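Mandelate racemase/muconate lactonizing protein (PDB 3VC5) probably catalyses the magnesium-dependent dehydration of D-glucarate to 5-dehydro-4-deoxy-D-glucarate, as a member of the enolase superfamily. Local coordinates at residues M23-P32 with R81-V92; T65-D73 with S339-L347. All blocks are in the same frame, centred on the assembly; numbering follows the deposited sequence.

Interaction 1 (M23-P32 with R81-V92)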
loop_
_atom_site.group_PDB
_atom_site.type_symbol
_atom_site.label_atom_id
_atom_site.label_comp_id
_atom_site.label_asym_id
_atom_site.label_seq_id
_atom_site.Cartn_x
_atom_site.Cartn_y
_atom_site.Cartn_z
ATOM N N MET A 23 19.445 -8.067 14.364
ATOM C CA MET A 23 18.599 -9.219 13.899
ATOM C C MET A 23 18.931 -9.625 12.474
ATOM O O MET A 23 18.058 -9.704 11.569
ATOM C CB MET A 23 17.120 -8.894 14.027
ATOM C CG MET A 23 16.706 -8.586 15.447
ATOM S SD MET A 23 15.195 -9.461 15.833
ATOM C CE MET A 23 15.790 -11.150 15.840
ATOM N N LEU A 24 20.202 -9.920 12.285
ATOM C CA LEU A 24 20.729 -10.326 10.998
ATOM C C LEU A 24 20.403 -11.790 10.768
ATOM O O LEU A 24 20.386 -12.603 11.716
ATOM C CB LEU A 24 22.253 -10.110 10.982
ATOM C CG LEU A 24 22.725 -8.661 11.186
ATOM C CD1 LEU A 24 24.236 -8.570 11.014
ATOM C CD2 LEU A 24 22.012 -7.710 10.217
ATOM N N ILE A 25 20.128 -12.123 9.512
ATOM C CA ILE A 25 19.913 -13.499 9.123
ATOM C C ILE A 25 21.253 -14.244 9.183
ATOM O O ILE A 25 22.233 -13.815 8.584
ATOM C CB ILE A 25 19.333 -13.553 7.695
ATOM C CG1 ILE A 25 17.920 -12.974 7.670
ATOM C CG2 ILE A 25 19.371 -14.966 7.124
ATOM C CD1 ILE A 25 17.428 -12.699 6.225
ATOM N N ARG A 26 21.276 -15.361 9.913
ATOM C CA ARG A 26 22.445 -16.238 10.011
ATOM C C ARG A 26 22.376 -17.342 8.959
ATOM O O ARG A 26 23.384 -17.663 8.302
ATOM C CB ARG A 26 22.539 -16.886 11.405
ATOM C CG ARG A 26 23.828 -17.696 11.616
ATOM C CD ARG A 26 23.618 -18.892 12.552
ATOM N NE ARG A 26 22.877 -18.539 13.763
ATOM C CZ ARG A 26 22.087 -19.378 14.436
ATOM N NH1 ARG A 26 21.457 -18.963 15.530
ATOM N NH2 ARG A 26 21.917 -20.628 14.016
ATOM N N GLU A 27 21.189 -17.932 8.791
ATOM C CA GLU A 27 21.050 -19.039 7.840
ATOM C C GLU A 27 19.600 -19.139 7.371
ATOM O O GLU A 27 18.675 -18.659 8.051
ATOM C CB GLU A 27 21.566 -20.378 8.408
ATOM C CG GLU A 27 20.593 -21.083 9.308
ATOM C CD GLU A 27 21.120 -22.405 9.877
ATOM O OE1 GLU A 27 20.975 -23.473 9.230
ATOM O OE2 GLU A 27 21.658 -22.375 10.997
ATOM N N VAL A 28 19.404 -19.745 6.204
ATOM C CA VAL A 28 18.061 -19.902 5.651
ATOM C C VAL A 28 17.979 -21.341 5.165
ATOM O O VAL A 28 18.756 -21.762 4.295
ATOM C CB VAL A 28 17.781 -18.916 4.495
ATOM C CG1 VAL A 28 16.335 -19.104 3.996
ATOM C CG2 VAL A 28 17.992 -17.469 4.974
ATOM N N ARG A 29 17.096 -22.116 5.793
ATOM C CA ARG A 29 16.959 -23.527 5.479
ATOM C C ARG A 29 15.837 -23.680 4.480
ATOM O O ARG A 29 14.758 -23.122 4.675
ATOM C CB ARG A 29 16.611 -24.283 6.760
ATOM C CG ARG A 29 17.651 -24.063 7.852
ATOM C CD ARG A 29 17.112 -24.528 9.238
ATOM N NE ARG A 29 18.132 -24.323 10.271
ATOM C CZ ARG A 29 17.891 -24.293 11.580
ATOM N NH1 ARG A 29 16.644 -24.399 12.044
ATOM N NH2 ARG A 29 18.904 -24.120 12.431
ATOM N N VAL A 30 16.099 -24.414 3.408
ATOM C CA VAL A 30 15.121 -24.589 2.348
ATOM C C VAL A 30 14.849 -26.070 2.173
ATOM O O VAL A 30 15.769 -26.835 1.908
ATOM C CB VAL A 30 15.631 -23.985 1.007
ATOM C CG1 VAL A 30 14.588 -24.258 -0.102
ATOM C CG2 VAL A 30 15.912 -22.485 1.155
ATOM N N THR A 31 13.580 -26.469 2.345
ATOM C CA THR A 31 13.188 -27.878 2.339
ATOM C C THR A 31 12.009 -28.173 1.421
ATOM O O THR A 31 10.875 -27.779 1.723
ATOM C CB THR A 31 12.818 -28.334 3.771
ATOM O OG1 THR A 31 13.877 -27.949 4.663
ATOM C CG2 THR A 31 12.626 -29.873 3.835
ATOM N N PRO A 32 12.262 -28.877 0.300
ATOM C CA PRO A 32 11.112 -29.232 -0.536
ATOM C C PRO A 32 10.342 -30.366 0.128
ATOM O O PRO A 32 10.946 -31.254 0.756
ATOM C CB PRO A 32 11.760 -29.671 -1.855
ATOM C CG PRO A 32 13.146 -30.235 -1.423
ATOM C CD PRO A 32 13.548 -29.394 -0.229
ATOM N N ARG A 81 16.411 -21.666 -3.466
ATOM C CA ARG A 81 17.696 -22.061 -2.881
ATOM C C ARG A 81 18.778 -21.029 -3.182
ATOM O O ARG A 81 19.545 -20.641 -2.298
ATOM C CB ARG A 81 18.137 -23.421 -3.408
ATOM C CG ARG A 81 17.326 -24.591 -2.853
ATOM C CD ARG A 81 17.960 -25.896 -3.338
ATOM N NE ARG A 81 17.414 -27.070 -2.687
ATOM C CZ ARG A 81 16.945 -28.132 -3.325
ATOM N NH1 ARG A 81 16.970 -28.197 -4.656
ATOM N NH2 ARG A 81 16.459 -29.141 -2.610
ATOM N N ALA A 82 18.857 -20.587 -4.433
ATOM C CA ALA A 82 19.885 -19.613 -4.799
ATOM C C ALA A 82 19.723 -18.294 -4.019
ATOM O O ALA A 82 20.702 -17.726 -3.500
ATOM C CB ALA A 82 19.821 -19.349 -6.297
ATOM N N ALA A 83 18.490 -17.808 -3.918
ATOM C CA ALA A 83 18.236 -16.591 -3.153
ATOM C C ALA A 83 18.545 -16.793 -1.662
ATOM O O ALA A 83 19.173 -15.930 -1.019
ATOM C CB ALA A 83 16.785 -16.121 -3.357
ATOM N N ALA A 84 18.141 -17.944 -1.111
ATOM C CA ALA A 84 18.348 -18.214 0.296
ATOM C C ALA A 84 19.827 -18.118 0.650
ATOM O O ALA A 84 20.182 -17.572 1.692
ATOM C CB ALA A 84 17.822 -19.595 0.655
ATOM N N ALA A 85 20.681 -18.641 -0.233
ATOM C CA ALA A 85 22.123 -18.688 0.017
ATOM C C ALA A 85 22.753 -17.293 0.080
ATOM O O ALA A 85 23.864 -17.133 0.624
ATOM C CB ALA A 85 22.820 -19.547 -1.051
ATOM N N ARG A 86 22.044 -16.291 -0.457
ATOM C CA ARG A 86 22.555 -14.933 -0.533
ATOM C C ARG A 86 21.899 -13.984 0.493
ATOM O O ARG A 86 22.138 -12.776 0.452
ATOM C CB ARG A 86 22.459 -14.380 -1.970
ATOM C CG ARG A 86 23.212 -15.220 -3.003
ATOM C CD ARG A 86 24.446 -14.525 -3.512
ATOM N NE ARG A 86 24.135 -13.241 -4.149
ATOM C CZ ARG A 86 23.903 -13.073 -5.452
ATOM N NH1 ARG A 86 23.942 -14.108 -6.286
ATOM N NH2 ARG A 86 23.634 -11.862 -5.928
ATOM N N LEU A 87 21.083 -14.517 1.419
ATOM C CA LEU A 87 20.447 -13.672 2.439
ATOM C C LEU A 87 21.198 -13.505 3.775
ATOM O O LEU A 87 20.991 -12.505 4.477
ATOM C CB LEU A 87 19.015 -14.126 2.728
ATOM C CG LEU A 87 18.048 -14.065 1.545
ATOM C CD1 LEU A 87 16.643 -14.423 1.996
ATOM C CD2 LEU A 87 18.042 -12.696 0.864
ATOM N N PRO A 88 22.067 -14.472 4.140
ATOM C CA PRO A 88 22.775 -14.222 5.395
ATOM C C PRO A 88 23.469 -12.857 5.409
ATOM O O PRO A 88 24.076 -12.438 4.404
ATOM C CB PRO A 88 23.767 -15.399 5.473
ATOM C CG PRO A 88 22.958 -16.542 4.778
ATOM C CD PRO A 88 22.351 -15.821 3.600
ATOM N N GLY A 89 23.347 -12.160 6.530
ATOM C CA GLY A 89 24.020 -10.861 6.711
ATOM C C GLY A 89 23.043 -9.707 6.548
ATOM O O GLY A 89 23.326 -8.578 6.965
ATOM N N LEU A 90 21.896 -9.987 5.918
ATOM C CA LEU A 90 20.836 -8.984 5.803
ATOM C C LEU A 90 19.941 -9.013 7.036
ATOM O O LEU A 90 19.737 -10.062 7.673
ATOM C CB LEU A 90 20.000 -9.174 4.521
ATOM C CG LEU A 90 20.710 -9.009 3.167
ATOM C CD1 LEU A 90 19.771 -9.227 1.987
ATOM C CD2 LEU A 90 21.418 -7.648 3.066
ATOM N N ASP A 91 19.414 -7.848 7.372
ATOM C CA ASP A 91 18.557 -7.678 8.526
ATOM C C ASP A 91 17.094 -8.031 8.192
ATOM O O ASP A 91 16.639 -7.727 7.101
ATOM C CB ASP A 91 18.668 -6.212 8.922
ATOM C CG ASP A 91 17.989 -5.917 10.193
ATOM O OD1 ASP A 91 18.680 -5.843 11.219
ATOM O OD2 ASP A 91 16.771 -5.767 10.164
ATOM N N VAL A 92 16.372 -8.667 9.117
ATOM C CA VAL A 92 14.982 -9.102 8.848
ATOM C C VAL A 92 13.958 -7.956 8.720
ATOM O O VAL A 92 12.822 -8.184 8.277
ATOM C CB VAL A 92 14.450 -10.120 9.905
ATOM C CG1 VAL A 92 15.295 -11.410 9.930
ATOM C CG2 VAL A 92 14.343 -9.476 11.302
#
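V28 and V30 both press on the lone methyl group of A84, and through this patch strand 25-36, at one edge of the three-stranded antiparallel sheet of the N-terminal capping domain, packs on helix 74-85. The pair is a good example of how an alanine lets a helix sit close to a strand: the axes of 25-32 and 81-85 approach to 8.4 Å and run almost antiparallel, at 168°. V30 CG2 lies 3.5 Å from A84 CB, and V28 CG1 is 3.7 Å from the same carbon. With V30 CG1 anti to the backbone N (chi1 177°), CG2 is left for the alanine while CG1 turns to the CG of R81. F134, from helix 123-146, adds its ring to this core beside V28 and L87.

Past the helix the contact changes from side chains to backbone. A type II turn, L87-L90, has P88 and G89 at its centre, the glycine taking a positive phi, and brings the chain alongside I25. I25 N binds L90 O at 2.8 Å, nearly straight at 172°, and I25 O accepts from G89 N at 2.9 Å. A longer bond of 3.2 Å joins V92 N to M23 O, and the side chain of I25 points toward the turn, its CG1 against V92 CG1.

The other face of the strand is polar: R26 is exposed and E27 and R29 partly so, while helix 403-415 covers part of it beside R29 and T31. R26, E27 and R29 form a salt-bridge network, R29 also reaching E57; R26 and E27 together make a classic beta bulge facing V59. Where D91 bridges to L24, D91 OD2 accepts from Y93 N and forms a salt bridge with R148 of the second subunit. At the far end the extended R81 chain brings its guanidinium obliquely to the proline ring, with R81 NH2 3.7 Å from P32 CG.

Interaction 2 (T65-D73 with S339-L347)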
loop_
_atom_site.group_PDB
_atom_site.type_symbol
_atom_site.label_atom_id
_atom_site.label_comp_id
_atom_site.label_asym_id
_atom_site.label_seq_id
_atom_site.Cartn_x
_atom_site.Cartn_y
_atom_site.Cartn_z
ATOM N N THR A 65 13.559 -17.904 14.865
ATOM C CA THR A 65 13.221 -18.505 13.570
ATOM C C THR A 65 11.925 -17.955 13.015
ATOM O O THR A 65 11.022 -17.541 13.756
ATOM C CB THR A 65 13.068 -20.020 13.682
ATOM O OG1 THR A 65 11.992 -20.301 14.594
ATOM C CG2 THR A 65 14.387 -20.616 14.194
ATOM N N GLY A 66 11.860 -17.924 11.696
ATOM C CA GLY A 66 10.635 -17.548 10.996
ATOM C C GLY A 66 10.378 -18.548 9.877
ATOM O O GLY A 66 11.334 -19.101 9.286
ATOM N N LEU A 67 9.095 -18.774 9.580
ATOM C CA LEU A 67 8.681 -19.741 8.560
ATOM C C LEU A 67 8.043 -19.078 7.335
ATOM O O LEU A 67 7.264 -18.103 7.459
ATOM C CB LEU A 67 7.677 -20.728 9.134
ATOM C CG LEU A 67 8.242 -21.591 10.268
ATOM C CD1 LEU A 67 7.084 -22.390 10.890
ATOM C CD2 LEU A 67 9.366 -22.525 9.775
ATOM N N GLY A 68 8.341 -19.627 6.168
ATOM C CA GLY A 68 7.639 -19.246 4.928
ATOM C C GLY A 68 7.335 -20.505 4.146
ATOM O O GLY A 68 7.895 -21.572 4.412
ATOM N N GLU A 69 6.427 -20.393 3.194
ATOM C CA GLU A 69 5.967 -21.544 2.411
ATOM C C GLU A 69 5.665 -21.077 0.997
ATOM O O GLU A 69 5.010 -20.054 0.805
ATOM C CB GLU A 69 4.750 -22.193 3.068
ATOM C CG GLU A 69 4.159 -23.340 2.237
ATOM C CD GLU A 69 2.873 -23.918 2.819
ATOM O OE1 GLU A 69 2.587 -23.766 4.036
ATOM O OE2 GLU A 69 2.134 -24.548 2.020
ATOM N N THR A 70 6.148 -21.823 0.011
ATOM C CA THR A 70 5.977 -21.417 -1.378
ATOM C C THR A 70 5.866 -22.675 -2.254
ATOM O O THR A 70 5.773 -23.801 -1.736
ATOM C CB THR A 70 7.107 -20.482 -1.813
ATOM O OG1 THR A 70 6.848 -19.984 -3.135
ATOM C CG2 THR A 70 8.478 -21.177 -1.768
ATOM N N TYR A 71 5.857 -22.499 -3.571
ATOM C CA TYR A 71 5.671 -23.601 -4.531
ATOM C C TYR A 71 6.856 -24.541 -4.491
ATOM O O TYR A 71 7.968 -24.129 -4.096
ATOM C CB TYR A 71 5.592 -23.011 -5.949
ATOM C CG TYR A 71 4.558 -21.939 -6.011
ATOM C CD1 TYR A 71 3.195 -22.232 -5.910
ATOM C CD2 TYR A 71 4.933 -20.604 -6.168
ATOM C CE1 TYR A 71 2.234 -21.219 -5.926
ATOM C CE2 TYR A 71 3.974 -19.590 -6.222
ATOM C CZ TYR A 71 2.630 -19.907 -6.121
ATOM O OH TYR A 71 1.712 -18.903 -6.177
ATOM N N GLY A 72 6.618 -25.800 -4.892
ATOM C CA GLY A 72 7.674 -26.823 -4.922
ATOM C C GLY A 72 8.220 -27.176 -6.297
ATOM O O GLY A 72 9.143 -27.999 -6.397
ATOM N N ASP A 73 7.691 -26.541 -7.357
ATOM C CA ASP A 73 8.157 -26.811 -8.729
ATOM C C ASP A 73 9.676 -26.617 -8.799
ATOM O O ASP A 73 10.213 -25.659 -8.231
ATOM C CB ASP A 73 7.501 -25.877 -9.748
ATOM C CG ASP A 73 6.014 -26.175 -9.977
ATOM O OD1 ASP A 73 5.499 -27.231 -9.566
ATOM O OD2 ASP A 73 5.347 -25.333 -10.604
ATOM N N SER A 339 -6.226 -19.590 -3.658
ATOM C CA SER A 339 -5.483 -20.629 -2.963
ATOM C C SER A 339 -4.828 -21.596 -3.981
ATOM O O SER A 339 -5.391 -21.833 -5.068
ATOM C CB SER A 339 -6.434 -21.379 -2.007
ATOM O OG SER A 339 -5.787 -22.497 -1.440
ATOM N N ASN A 340 -3.665 -22.160 -3.626
ATOM C CA ASN A 340 -3.172 -23.407 -4.232
ATOM C C ASN A 340 -2.983 -24.417 -3.081
ATOM O O ASN A 340 -2.873 -24.003 -1.897
ATOM C CB ASN A 340 -1.823 -23.229 -4.918
ATOM C CG ASN A 340 -1.922 -22.589 -6.282
ATOM O OD1 ASN A 340 -1.432 -21.480 -6.469
ATOM N ND2 ASN A 340 -2.527 -23.281 -7.246
ATOM N N SER A 341 -2.916 -25.712 -3.399
ATOM C CA SER A 341 -2.719 -26.733 -2.351
ATOM C C SER A 341 -1.620 -26.271 -1.419
ATOM O O SER A 341 -0.510 -25.966 -1.894
ATOM C CB SER A 341 -2.252 -28.018 -3.016
ATOM O OG SER A 341 -3.212 -28.420 -3.986
ATOM N N HIS A 342 -1.876 -26.268 -0.107
ATOM C CA HIS A 342 -0.926 -25.605 0.796
ATOM C C HIS A 342 -1.039 -26.146 2.214
ATOM O O HIS A 342 -1.981 -26.881 2.562
ATOM C CB HIS A 342 -1.188 -24.070 0.812
ATOM C CG HIS A 342 -2.485 -23.681 1.463
ATOM N ND1 HIS A 342 -2.627 -23.636 2.837
ATOM C CD2 HIS A 342 -3.719 -23.417 0.949
ATOM C CE1 HIS A 342 -3.875 -23.299 3.140
ATOM N NE2 HIS A 342 -4.560 -23.166 2.014
ATOM N N LEU A 343 -0.056 -25.792 3.036
ATOM C CA LEU A 343 0.012 -26.277 4.410
ATOM C C LEU A 343 -0.230 -25.138 5.415
ATOM O O LEU A 343 -0.773 -24.067 5.056
ATOM C CB LEU A 343 1.370 -26.967 4.621
ATOM C CG LEU A 343 1.641 -28.105 3.642
ATOM C CD1 LEU A 343 3.037 -28.662 3.926
ATOM C CD2 LEU A 343 0.579 -29.204 3.788
ATOM N N GLY A 344 0.114 -25.369 6.678
ATOM C CA GLY A 344 -0.301 -24.466 7.737
ATOM C C GLY A 344 0.496 -23.163 7.831
ATOM O O GLY A 344 0.029 -22.189 8.410
ATOM N N ILE A 345 1.706 -23.138 7.277
ATOM C CA ILE A 345 2.476 -21.885 7.263
ATOM C C ILE A 345 1.751 -20.910 6.335
ATOM O O ILE A 345 1.452 -19.769 6.716
ATOM C CB ILE A 345 3.919 -22.121 6.820
ATOM C CG1 ILE A 345 4.644 -22.960 7.886
ATOM C CG2 ILE A 345 4.636 -20.755 6.534
ATOM C CD1 ILE A 345 5.908 -23.645 7.323
ATOM N N SER A 346 1.411 -21.389 5.143
ATOM C CA SER A 346 0.612 -20.583 4.187
ATOM C C SER A 346 -0.741 -20.224 4.809
ATOM O O SER A 346 -1.184 -19.089 4.696
ATOM C CB SER A 346 0.387 -21.326 2.875
ATOM O OG SER A 346 1.577 -21.256 2.120
ATOM N N LEU A 347 -1.392 -21.175 5.487
ATOM C CA LEU A 347 -2.715 -20.860 6.087
ATOM C C LEU A 347 -2.587 -19.768 7.148
ATOM O O LEU A 347 -3.419 -18.834 7.191
ATOM C CB LEU A 347 -3.383 -22.086 6.724
ATOM C CG LEU A 347 -4.831 -21.856 7.212
ATOM C CD1 LEU A 347 -5.772 -21.408 6.115
ATOM C CD2 LEU A 347 -5.362 -23.131 7.857
#
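At the seam between the capping domain and the barrel, the carboxylate of E69 on strand 65-71 meets the start of helix 344-355, and the contact illustrates how a buried acid can be held by backbone N-H groups. CG stands anti to the backbone N (chi1 176°) and the chain beyond is extended, which carries the carboxylate straight off the strand into the first turn. L343 N, at the N-cap position, donates to the syn lone pair of E69 OE2 at 2.7 Å. S346 N, three residues on, reaches E69 OE1 at 2.9 Å from above the carboxylate plane. R53 adds a salt bridge to OE2, and the two N-H groups together with this charge probably favour the ionised form.

In the enolase superfamily such loops at the C-terminal ends of the barrel strands face the capping domain across the active site, and 339-343 follows strand 334-337 in just this way. N340 stands at the edge of the Y71 ring, and its side chain comes within about 3 Å of that of H338, a predicted proton acceptor, and equally near a bound phosphate. H342 braces the turn itself: ND1 binds L343 O at 2.9 Å, an oxygen that also accepts from L347 N, while its NE2 is taken by T366.

With an alanine at E69, the N-H groups of L343 and S346 would probably lose their acceptor and R53 its mate in a buried place. Packing there is close, for S346 OG lies 3.0 Å from E69 CD, although its angle to the oxygens is poor and its hydrogen-bond partner is H313. Back along the strand from E69, I345 of the helix supplies the apolar part: its CG2 lies 3.6 Å from G68 C, and its CD1 meets L67 CB at 3.9 Å.

How the interactions relate
Both contacts reach the same three-stranded sheet, by its two outer strands: interaction 1 uses strand 25-36 and interaction 2 strand 65-71, which runs on into the helix of interaction 1. Their centres are about 17 Å apart and they do not touch. Interaction 1 stays within the capping domain, lies partly at the surface and away from the annotated sites; valine-alanine packing and backbone bonds carry it, with charged groups on the outside and at the subunit interface. Interaction 2 is buried, joins the capping domain to the barrel beside the predicted active site, and depends on one glutamate whose charge is answered inside the protein.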